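Local coordinates for protein TetR transcriptional regulator (Chloroflexus aurantiacus, PDB 3QBM) that probably binds DNA through a predicted helix-turn-helix as a dimeric, all-helical TetR-family regulator of transcription, at residues Gly27-Ile30 against Ser31-Met34; Asp115-Pro118 against Met119-Glu122; Ala158-Ile161 against Ile162-Glu166. All blocks are in the same frame, centred on the assembly; numbering follows the deposited sequence.

Contact 1 of 3, residues Gly27-Ile30 against Ser31-Met34; sequences GTAI and SDIM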
ATOM      1  N   GLY A  27       7.247 -15.655  -3.917  1.00 24.51           N
ATOM      2  CA  GLY A  27       8.698 -15.472  -3.917  1.00 24.00           C
ATOM      3  C   GLY A  27       9.473 -16.119  -2.783  1.00 24.20           C
ATOM      4  O   GLY A  27      10.682 -15.985  -2.739  1.00 26.98           O
ATOM      5  N   THR A  28       8.784 -16.777  -1.852  1.00 20.18           N
ATOM      6  CA  THR A  28       9.406 -17.468  -0.722  1.00 19.70           C
ATOM      7  C   THR A  28       9.338 -18.966  -1.071  1.00 24.09           C
ATOM      8  O   THR A  28       8.237 -19.516  -1.164  1.00 24.12           O
ATOM      9  CB  THR A  28       8.669 -17.170   0.612  1.00 19.29           C
ATOM     10  OG1 THR A  28       8.858 -15.792   0.993  1.00 18.55           O
ATOM     11  CG2 THR A  28       9.162 -18.062   1.774  1.00 19.43           C
ATOM     12  N   ALA A  29      10.482 -19.598  -1.323  1.00 22.84           N
ATOM     13  CA  ALA A  29      10.498 -21.048  -1.656  1.00 22.75           C
ATOM     14  C   ALA A  29      10.570 -21.871  -0.388  1.00 18.16           C
ATOM     15  O   ALA A  29      11.014 -21.405   0.661  1.00 19.84           O
ATOM     16  CB  ALA A  29      11.658 -21.379  -2.565  1.00 23.16           C
ATOM     17  N   ILE A  30      10.100 -23.098  -0.458  1.00 21.10           N
ATOM     18  CA  ILE A  30      10.110 -23.947   0.725  1.00 22.50           C
ATOM     19  C   ILE A  30      11.562 -24.123   1.265  1.00 22.26           C
ATOM     20  O   ILE A  30      11.765 -24.262   2.457  1.00 24.47           O
ATOM     21  CB  ILE A  30       9.399 -25.307   0.457  1.00 23.31           C
ATOM     22  CG1 ILE A  30       9.266 -26.124   1.764  1.00 22.54           C
ATOM     23  CG2 ILE A  30      10.139 -26.117  -0.612  1.00 22.52           C
ATOM     24  CD1 ILE A  30       8.374 -25.565   2.771  1.00 25.35           C
ATOM     25  N   SER A  31      12.559 -24.119   0.390  1.00 21.50           N
ATOM     26  CA  SER A  31      13.947 -24.198   0.851  1.00 23.77           C
ATOM     27  C   SER A  31      14.364 -23.017   1.744  1.00 24.56           C
ATOM     28  O   SER A  31      15.235 -23.177   2.610  1.00 27.14           O
ATOM     29  CB  SER A  31      14.913 -24.362  -0.333  1.00 23.82           C
ATOM     30  OG  SER A  31      14.735 -23.345  -1.288  1.00 32.82           O
ATOM     31  N   ASP A  32      13.744 -21.843   1.565  1.00 24.39           N
ATOM     32  CA  ASP A  32      13.994 -20.679   2.462  1.00 23.32           C
ATOM     33  C   ASP A  32      13.367 -20.954   3.832  1.00 23.14           C
ATOM     34  O   ASP A  32      13.976 -20.702   4.843  1.00 27.42           O
ATOM     35  CB  ASP A  32      13.404 -19.362   1.873  1.00 24.77           C
ATOM     36  CG  ASP A  32      13.992 -19.011   0.494  1.00 28.09           C
ATOM     37  OD1 ASP A  32      15.227 -19.024   0.384  1.00 35.38           O
ATOM     38  OD2 ASP A  32      13.247 -18.739  -0.478  1.00 29.51           O
ATOM     39  N   ILE A  33      12.139 -21.473   3.852  1.00 21.48           N
ATOM     40  CA  ILE A  33      11.476 -21.828   5.089  1.00 22.49           C
ATOM     41  C   ILE A  33      12.303 -22.908   5.813  1.00 22.97           C
ATOM     42  O   ILE A  33      12.489 -22.830   7.003  1.00 26.59           O
ATOM     43  CB  ILE A  33      10.003 -22.273   4.820  1.00 22.10           C
ATOM     44  CG1 ILE A  33       9.201 -21.122   4.174  1.00 25.15           C
ATOM     45  CG2 ILE A  33       9.316 -22.706   6.099  1.00 24.80           C
ATOM     46  CD1 ILE A  33       7.889 -21.575   3.541  1.00 25.47           C
HETATM   47  N   MSE A  34      12.807 -23.898   5.083  1.00 24.17           N
HETATM   48  CA  MSE A  34      13.706 -24.945   5.655  1.00 26.38           C
HETATM   49  C   MSE A  34      14.913 -24.298   6.365  1.00 28.94           C
HETATM   50  O   MSE A  34      15.148 -24.548   7.545  1.00 29.03           O
HETATM   51  CB  MSE A  34      14.183 -25.932   4.558  1.00 24.22           C
HETATM   52  CG  MSE A  34      13.064 -26.851   4.026  1.00 24.82           C
HETATM   53 SE   MSE A  34      13.496 -27.689   2.348  0.75 22.44          SE
HETATM   54  CE  MSE A  34      15.214 -28.417   2.922  1.00 23.01           C
TER
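A29 and D32 hold each other at the start of helix 30-37 by a reciprocal pair of hydrogen bonds. The backbone N of A29 donates to D32 OD2 at 3.0 Å, meeting the carboxylate on its anti side and 22° out of its plane. In return D32 N reaches A29 O at 2.9 Å, from above the carbonyl plane and with a bent N-H...O angle of 135°. D32 can fold back this way because its CG lies beside its own backbone N (chi1 -59°), which carries the carboxylate toward the residue ahead of the helix. A29 is the N-cap, but an alanine cannot supply the side-chain cap; the bond from A29 N to D32 OD2 is the half of a capping box that remains. A29 O also accepts weakly from I33 N at 3.4 Å. One residue on, M34 N makes a nearly straight bond to I30 O at 2.8 Å, and the regular helical pattern is under way.

The apolar contacts involve I33. The I33 and T28 side chains cross at about a right angle, with I33 CG1 3.9 Å from T28 CG2. I33 CD1 meets I30 CD1 at 4.1 Å, again crosswise. CG of the selenomethionine M34 comes to 3.3 Å from I30 O.

This is the opening of the predicted helix-turn-helix motif. I30 and I33 both pack on I44 of helix 41-45, while I33 and D32 rest on L19 of helix 2-23, and T28 OG1 bonds G24 O just past the end of that helix.

Contact 2 of 3, residues Asp115-Pro118 against Met119-Glu122; sequences DTNP and MLRE
N117 extends its side chain with CG anti to the backbone N (chi1 -165°), and the turn at chi2 (-76°) aims OD1 back at the first turn of helix 118-144, where L120 N waits. R121 also starts out anti to its backbone N and runs straight through chi2, then bends at chi3 (67°), which folds its guanidinium over P118. The N117 bond is short and straight: L120 N to N117 OD1 is 2.8 Å, and L120 N lies in the plane of the carbonyl group. The same oxygen takes a weak bond from a water, and that water accepts from M119 N at 2.9 Å, so the water bridges a second N-H of the first turn to the cap. L120 CB lies 3.5 Å from N117 OD1.

This is a classic asparagine N-cap, with a proline in the first helical position, where its lack of an N-H costs nothing. The backbone takes over at once. R121 N bonds N117 O at 2.9 Å, and E122 N bonds P118 O at the same length, its donor tilted from the carbonyl plane. N117 therefore meets the helix through both its carbonyl and its side chain, while its ND2 is hydrogen-bonded to a triethylene glycol and weakly to a shorter glycol, both probably from the crystallisation liquor.

Over one face of the R121 guanidinium sits P118 CA, 3.9 Å from R121 CZ and offset toward the rim, and P118 CG lies 3.9 Å from R121 NH2. NH1 is held by the carbonyl of D114, a magnesium-binding residue, which ties the helix start to the loop after helix 105-113. D115 forms a salt bridge to R173 of the second subunit, and R121 also packs on I174 of that subunit.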
ATOM      1  N   ASP A 115      -5.507  -9.636  -6.167  1.00 16.85           N
ATOM      2  CA  ASP A 115      -5.911 -10.144  -7.488  1.00 18.35           C
ATOM      3  C   ASP A 115      -5.369 -11.556  -7.738  1.00 18.64           C
ATOM      4  O   ASP A 115      -5.339 -12.041  -8.880  1.00 18.51           O
ATOM      5  CB  ASP A 115      -5.448  -9.162  -8.585  1.00 16.57           C
ATOM      6  CG  ASP A 115      -6.122  -7.822  -8.471  1.00 21.79           C
ATOM      7  OD1 ASP A 115      -7.299  -7.766  -8.838  1.00 22.74           O
ATOM      8  OD2 ASP A 115      -5.514  -6.814  -8.007  1.00 22.99           O
ATOM      9  N   THR A 116      -4.942 -12.231  -6.673  1.00 17.89           N
ATOM     10  CA  THR A 116      -4.413 -13.566  -6.835  1.00 18.22           C
ATOM     11  C   THR A 116      -5.026 -14.623  -5.935  1.00 20.51           C
ATOM     12  O   THR A 116      -5.128 -15.770  -6.348  1.00 21.32           O
ATOM     13  CB  THR A 116      -2.884 -13.625  -6.653  1.00 20.49           C
ATOM     14  OG1 THR A 116      -2.488 -13.292  -5.312  1.00 19.78           O
ATOM     15  CG2 THR A 116      -2.193 -12.699  -7.637  1.00 17.84           C
ATOM     16  N   ASN A 117      -5.423 -14.259  -4.719  1.00 19.02           N
ATOM     17  CA  ASN A 117      -5.757 -15.276  -3.714  1.00 19.18           C
ATOM     18  C   ASN A 117      -6.963 -14.900  -2.857  1.00 19.48           C
ATOM     19  O   ASN A 117      -6.846 -14.140  -1.869  1.00 19.43           O
ATOM     20  CB  ASN A 117      -4.510 -15.514  -2.869  1.00 17.08           C
ATOM     21  CG  ASN A 117      -4.598 -16.768  -2.042  1.00 21.43           C
ATOM     22  OD1 ASN A 117      -5.288 -16.811  -1.030  1.00 21.29           O
ATOM     23  ND2 ASN A 117      -3.895 -17.809  -2.479  1.00 29.55           N
ATOM     24  N   PRO A 118      -8.144 -15.388  -3.250  1.00 20.56           N
ATOM     25  CA  PRO A 118      -9.361 -15.129  -2.502  1.00 21.60           C
ATOM     26  C   PRO A 118      -9.258 -15.382  -0.979  1.00 20.67           C
ATOM     27  O   PRO A 118      -9.806 -14.614  -0.192  1.00 18.88           O
ATOM     28  CB  PRO A 118     -10.354 -16.091  -3.149  1.00 25.26           C
ATOM     29  CG  PRO A 118      -9.923 -16.115  -4.579  1.00 26.96           C
ATOM     30  CD  PRO A 118      -8.430 -16.070  -4.531  1.00 26.49           C
HETATM   31  N   MSE A 119      -8.578 -16.445  -0.567  1.00 22.34           N
HETATM   32  CA  MSE A 119      -8.545 -16.797   0.858  1.00 22.62           C
HETATM   33  C   MSE A 119      -7.692 -15.826   1.652  1.00 20.71           C
HETATM   34  O   MSE A 119      -8.117 -15.397   2.726  1.00 20.56           O
HETATM   35  CB  MSE A 119      -8.129 -18.258   1.109  1.00 21.07           C
HETATM   36  CG  MSE A 119      -9.201 -19.254   0.714  1.00 26.32           C
HETATM   37 SE   MSE A 119      -8.545 -21.087   0.973  0.75 30.19          SE
HETATM   38  CE  MSE A 119      -8.756 -21.118   2.922  1.00 25.43           C
ATOM     39  N   LEU A 120      -6.515 -15.458   1.142  1.00 21.49           N
ATOM     40  CA  LEU A 120      -5.723 -14.416   1.792  1.00 17.97           C
ATOM     41  C   LEU A 120      -6.438 -13.060   1.745  1.00 20.16           C
ATOM     42  O   LEU A 120      -6.416 -12.326   2.724  1.00 19.57           O
ATOM     43  CB  LEU A 120      -4.323 -14.279   1.210  1.00 17.08           C
ATOM     44  CG  LEU A 120      -3.346 -15.348   1.701  1.00 20.12           C
ATOM     45  CD1 LEU A 120      -2.055 -15.277   0.915  1.00 21.74           C
ATOM     46  CD2 LEU A 120      -3.106 -15.149   3.173  1.00 17.86           C
ATOM     47  N   ARG A 121      -7.052 -12.726   0.610  1.00 19.09           N
ATOM     48  CA  ARG A 121      -7.789 -11.474   0.487  1.00 17.97           C
ATOM     49  C   ARG A 121      -8.870 -11.369   1.569  1.00 20.84           C
ATOM     50  O   ARG A 121      -9.042 -10.316   2.204  1.00 18.57           O
ATOM     51  CB  ARG A 121      -8.394 -11.327  -0.933  1.00 20.90           C
ATOM     52  CG  ARG A 121      -9.165 -10.028  -1.143  1.00 23.62           C
ATOM     53  CD  ARG A 121      -9.549  -9.794  -2.599  1.00 28.89           C
ATOM     54  NE  ARG A 121     -10.525 -10.775  -3.044  1.00 27.07           N
ATOM     55  CZ  ARG A 121     -10.363 -11.668  -4.033  1.00 44.45           C
ATOM     56  NH1 ARG A 121      -9.233 -11.761  -4.754  1.00 45.67           N
ATOM     57  NH2 ARG A 121     -11.370 -12.484  -4.323  1.00 38.04           N
ATOM     58  N   GLU A 122      -9.579 -12.472   1.808  1.00 19.28           N
ATOM     59  CA  GLU A 122     -10.643 -12.488   2.792  1.00 21.25           C
ATOM     60  C   GLU A 122     -10.085 -12.283   4.190  1.00 21.50           C
ATOM     61  O   GLU A 122     -10.702 -11.632   5.027  1.00 23.46           O
ATOM     62  CB  GLU A 122     -11.418 -13.812   2.731  1.00 22.94           C
ATOM     63  CG  GLU A 122     -12.648 -13.767   3.619  1.00 30.81           C
ATOM     64  CD  GLU A 122     -13.541 -14.992   3.461  1.00 46.36           C
ATOM     65  OE1 GLU A 122     -13.018 -16.096   3.193  1.00 42.61           O
ATOM     66  OE2 GLU A 122     -14.771 -14.844   3.624  1.00 56.19           O
TER
HETATM   67  O   HOH W   1      -7.664 -18.571  -2.298  1.00 24.74           O

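Contact 3 of 3, residues Ala158-Ile161 against Ile162-Glu166; sequences ALLI and IATME
L160 O is gripped twice by T164: T164 OG1 donates to L160 O at 2.7 Å, and T164 N donates to L160 O at 2.9 Å. The two donors arrive from opposite faces of the carbonyl plane, with OG1 38° out of it. This is the familiar helix arrangement in which a threonine bonds back to the carbonyl four residues earlier, here in the middle of helix 154-175, within the TetR C-terminal domain. The hydroxyl gets there because OG1 stands beside T164's own backbone N (chi1 -56°). L160 and T164 run side by side and point the same way, bringing L160 CD1 to 3.8 Å from T164 OG1. A valine here keeps the bulk but would probably leave L160 O with the backbone N-H alone and take away the weak link to T164 of the second subunit.

Through that weak hydroxyl bond the pair of threonines meets in the dimer interface, where L160 packs on H187 and I162 on L171 of the second subunit. Ordinary backbone bonds run alongside, I162 N to A158 O and A163 N to L159 O among them. On another side of the helix I161 packs on F87 and L88 of helix 80-92, and M165 on F91. I162 CG1, beside its own backbone N, lies 3.2 Å from A158 O.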
ATOM      1  N   ALA A 158     -12.668   5.927   9.748  1.00 15.42           N
ATOM      2  CA  ALA A 158     -11.865   4.700   9.854  1.00 11.81           C
ATOM      3  C   ALA A 158     -11.131   4.412   8.575  1.00 14.07           C
ATOM      4  O   ALA A 158      -9.934   4.122   8.571  1.00 13.64           O
ATOM      5  CB  ALA A 158     -12.743   3.503  10.240  1.00 11.49           C
ATOM      6  N   LEU A 159     -11.857   4.475   7.466  1.00 12.81           N
ATOM      7  CA  LEU A 159     -11.229   4.210   6.189  1.00 12.31           C
ATOM      8  C   LEU A 159     -10.222   5.301   5.830  1.00 13.20           C
ATOM      9  O   LEU A 159      -9.195   4.990   5.241  1.00 12.92           O
ATOM     10  CB  LEU A 159     -12.269   4.056   5.097  1.00 12.92           C
ATOM     11  CG  LEU A 159     -13.207   2.879   5.173  1.00 12.18           C
ATOM     12  CD1 LEU A 159     -14.334   3.082   4.148  1.00 14.44           C
ATOM     13  CD2 LEU A 159     -12.541   1.579   4.899  1.00 15.46           C
ATOM     14  N   LEU A 160     -10.484   6.575   6.174  1.00 12.16           N
ATOM     15  CA  LEU A 160      -9.473   7.625   5.923  1.00 11.02           C
ATOM     16  C   LEU A 160      -8.178   7.346   6.705  1.00 10.09           C
ATOM     17  O   LEU A 160      -7.062   7.407   6.136  1.00 14.02           O
ATOM     18  CB  LEU A 160     -10.020   8.985   6.319  1.00 13.73           C
ATOM     19  CG  LEU A 160      -9.027  10.148   6.262  1.00 17.92           C
ATOM     20  CD1 LEU A 160      -8.622  10.422   4.799  1.00 14.21           C
ATOM     21  CD2 LEU A 160      -9.703  11.385   6.906  1.00 15.45           C
ATOM     22  N   ILE A 161      -8.330   7.068   8.002  1.00  9.54           N
ATOM     23  CA  ILE A 161      -7.220   6.748   8.877  1.00 12.00           C
ATOM     24  C   ILE A 161      -6.423   5.561   8.343  1.00 10.60           C
ATOM     25  O   ILE A 161      -5.220   5.644   8.225  1.00 11.19           O
ATOM     26  CB  ILE A 161      -7.702   6.399  10.300  1.00 12.49           C
ATOM     27  CG1 ILE A 161      -8.075   7.668  11.051  1.00 15.04           C
ATOM     28  CG2 ILE A 161      -6.610   5.598  11.036  1.00 14.22           C
ATOM     29  CD1 ILE A 161      -8.896   7.388  12.370  1.00 14.60           C
ATOM     30  N   ILE A 162      -7.093   4.458   8.012  1.00 11.82           N
ATOM     31  CA  ILE A 162      -6.392   3.267   7.524  1.00 12.70           C
ATOM     32  C   ILE A 162      -5.637   3.505   6.216  1.00 11.86           C
ATOM     33  O   ILE A 162      -4.475   3.099   6.082  1.00 12.72           O
ATOM     34  CB  ILE A 162      -7.352   2.058   7.377  1.00 11.98           C
ATOM     35  CG1 ILE A 162      -7.904   1.700   8.747  1.00 12.62           C
ATOM     36  CG2 ILE A 162      -6.635   0.849   6.711  1.00 13.34           C
ATOM     37  CD1 ILE A 162      -9.184   0.765   8.677  1.00 12.53           C
ATOM     38  N   ALA A 163      -6.295   4.184   5.288  1.00 10.73           N
ATOM     39  CA  ALA A 163      -5.703   4.524   3.983  1.00 12.55           C
ATOM     40  C   ALA A 163      -4.475   5.384   4.217  1.00 14.13           C
ATOM     41  O   ALA A 163      -3.386   5.099   3.672  1.00 12.64           O
ATOM     42  CB  ALA A 163      -6.700   5.296   3.079  1.00 11.45           C
ATOM     43  N   THR A 164      -4.630   6.441   5.006  1.00 12.28           N
ATOM     44  CA  THR A 164      -3.517   7.374   5.225  1.00 12.45           C
ATOM     45  C   THR A 164      -2.308   6.733   5.849  1.00 12.33           C
ATOM     46  O   THR A 164      -1.156   6.937   5.369  1.00 10.31           O
ATOM     47  CB  THR A 164      -3.972   8.553   6.084  1.00 11.79           C
ATOM     48  OG1 THR A 164      -5.106   9.167   5.438  1.00 12.45           O
ATOM     49  CG2 THR A 164      -2.841   9.603   6.235  1.00 15.27           C
HETATM   50  N   MSE A 165      -2.548   6.002   6.927  1.00 11.45           N
HETATM   51  CA  MSE A 165      -1.464   5.416   7.706  1.00 10.21           C
HETATM   52  C   MSE A 165      -0.785   4.290   6.922  1.00 11.11           C
HETATM   53  O   MSE A 165       0.445   4.228   6.888  1.00 12.34           O
HETATM   54  CB  MSE A 165      -1.927   4.971   9.102  1.00 11.59           C
HETATM   55  CG  MSE A 165      -2.376   6.101  10.025  1.00 10.40           C
HETATM   56 SE   MSE A 165      -1.329   7.772  10.040  0.75 11.84          SE
HETATM   57  CE  MSE A 165       0.333   7.114  10.820  1.00 12.88           C
ATOM     58  N   GLU A 166      -1.549   3.442   6.235  1.00 10.81           N
ATOM     59  CA  GLU A 166      -0.955   2.369   5.462  1.00 11.82           C
ATOM     60  C   GLU A 166      -0.178   2.915   4.270  1.00 13.25           C
ATOM     61  O   GLU A 166       0.906   2.401   3.979  1.00 12.90           O
ATOM     62  CB  GLU A 166      -2.001   1.348   4.982  1.00 12.74           C
ATOM     63  CG  GLU A 166      -2.538   0.457   6.064  1.00 15.55           C
ATOM     64  CD  GLU A 166      -1.569  -0.615   6.521  1.00 16.35           C
ATOM     65  OE1 GLU A 166      -0.334  -0.408   6.497  1.00 20.80           O
ATOM     66  OE2 GLU A 166      -2.065  -1.675   6.899  1.00 24.02           O
TER

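How the contacts relate
Along the chain the three contacts come in series, and none nests in or crosses another. Contact 1 closes the loop between helix 2-23 and helix 30-37 in the predicted DNA-binding region, and joins helix 2-23 and helix 41-45 to helix 30-37. Contact 2 ends the loop after helix 105-113, starts helix 118-144 and includes one of the magnesium-binding residues; its centre is about 20 Å from that of contact 1. Contact 3 closes no loop and lies within helix 154-175, the next helix in the chain. Contacts 1 and 3 lie on opposite sides of the chain's centre, with centres about 32 Å apart. Contacts 2 and 3 both belong to the C-terminal domain and touch the second subunit.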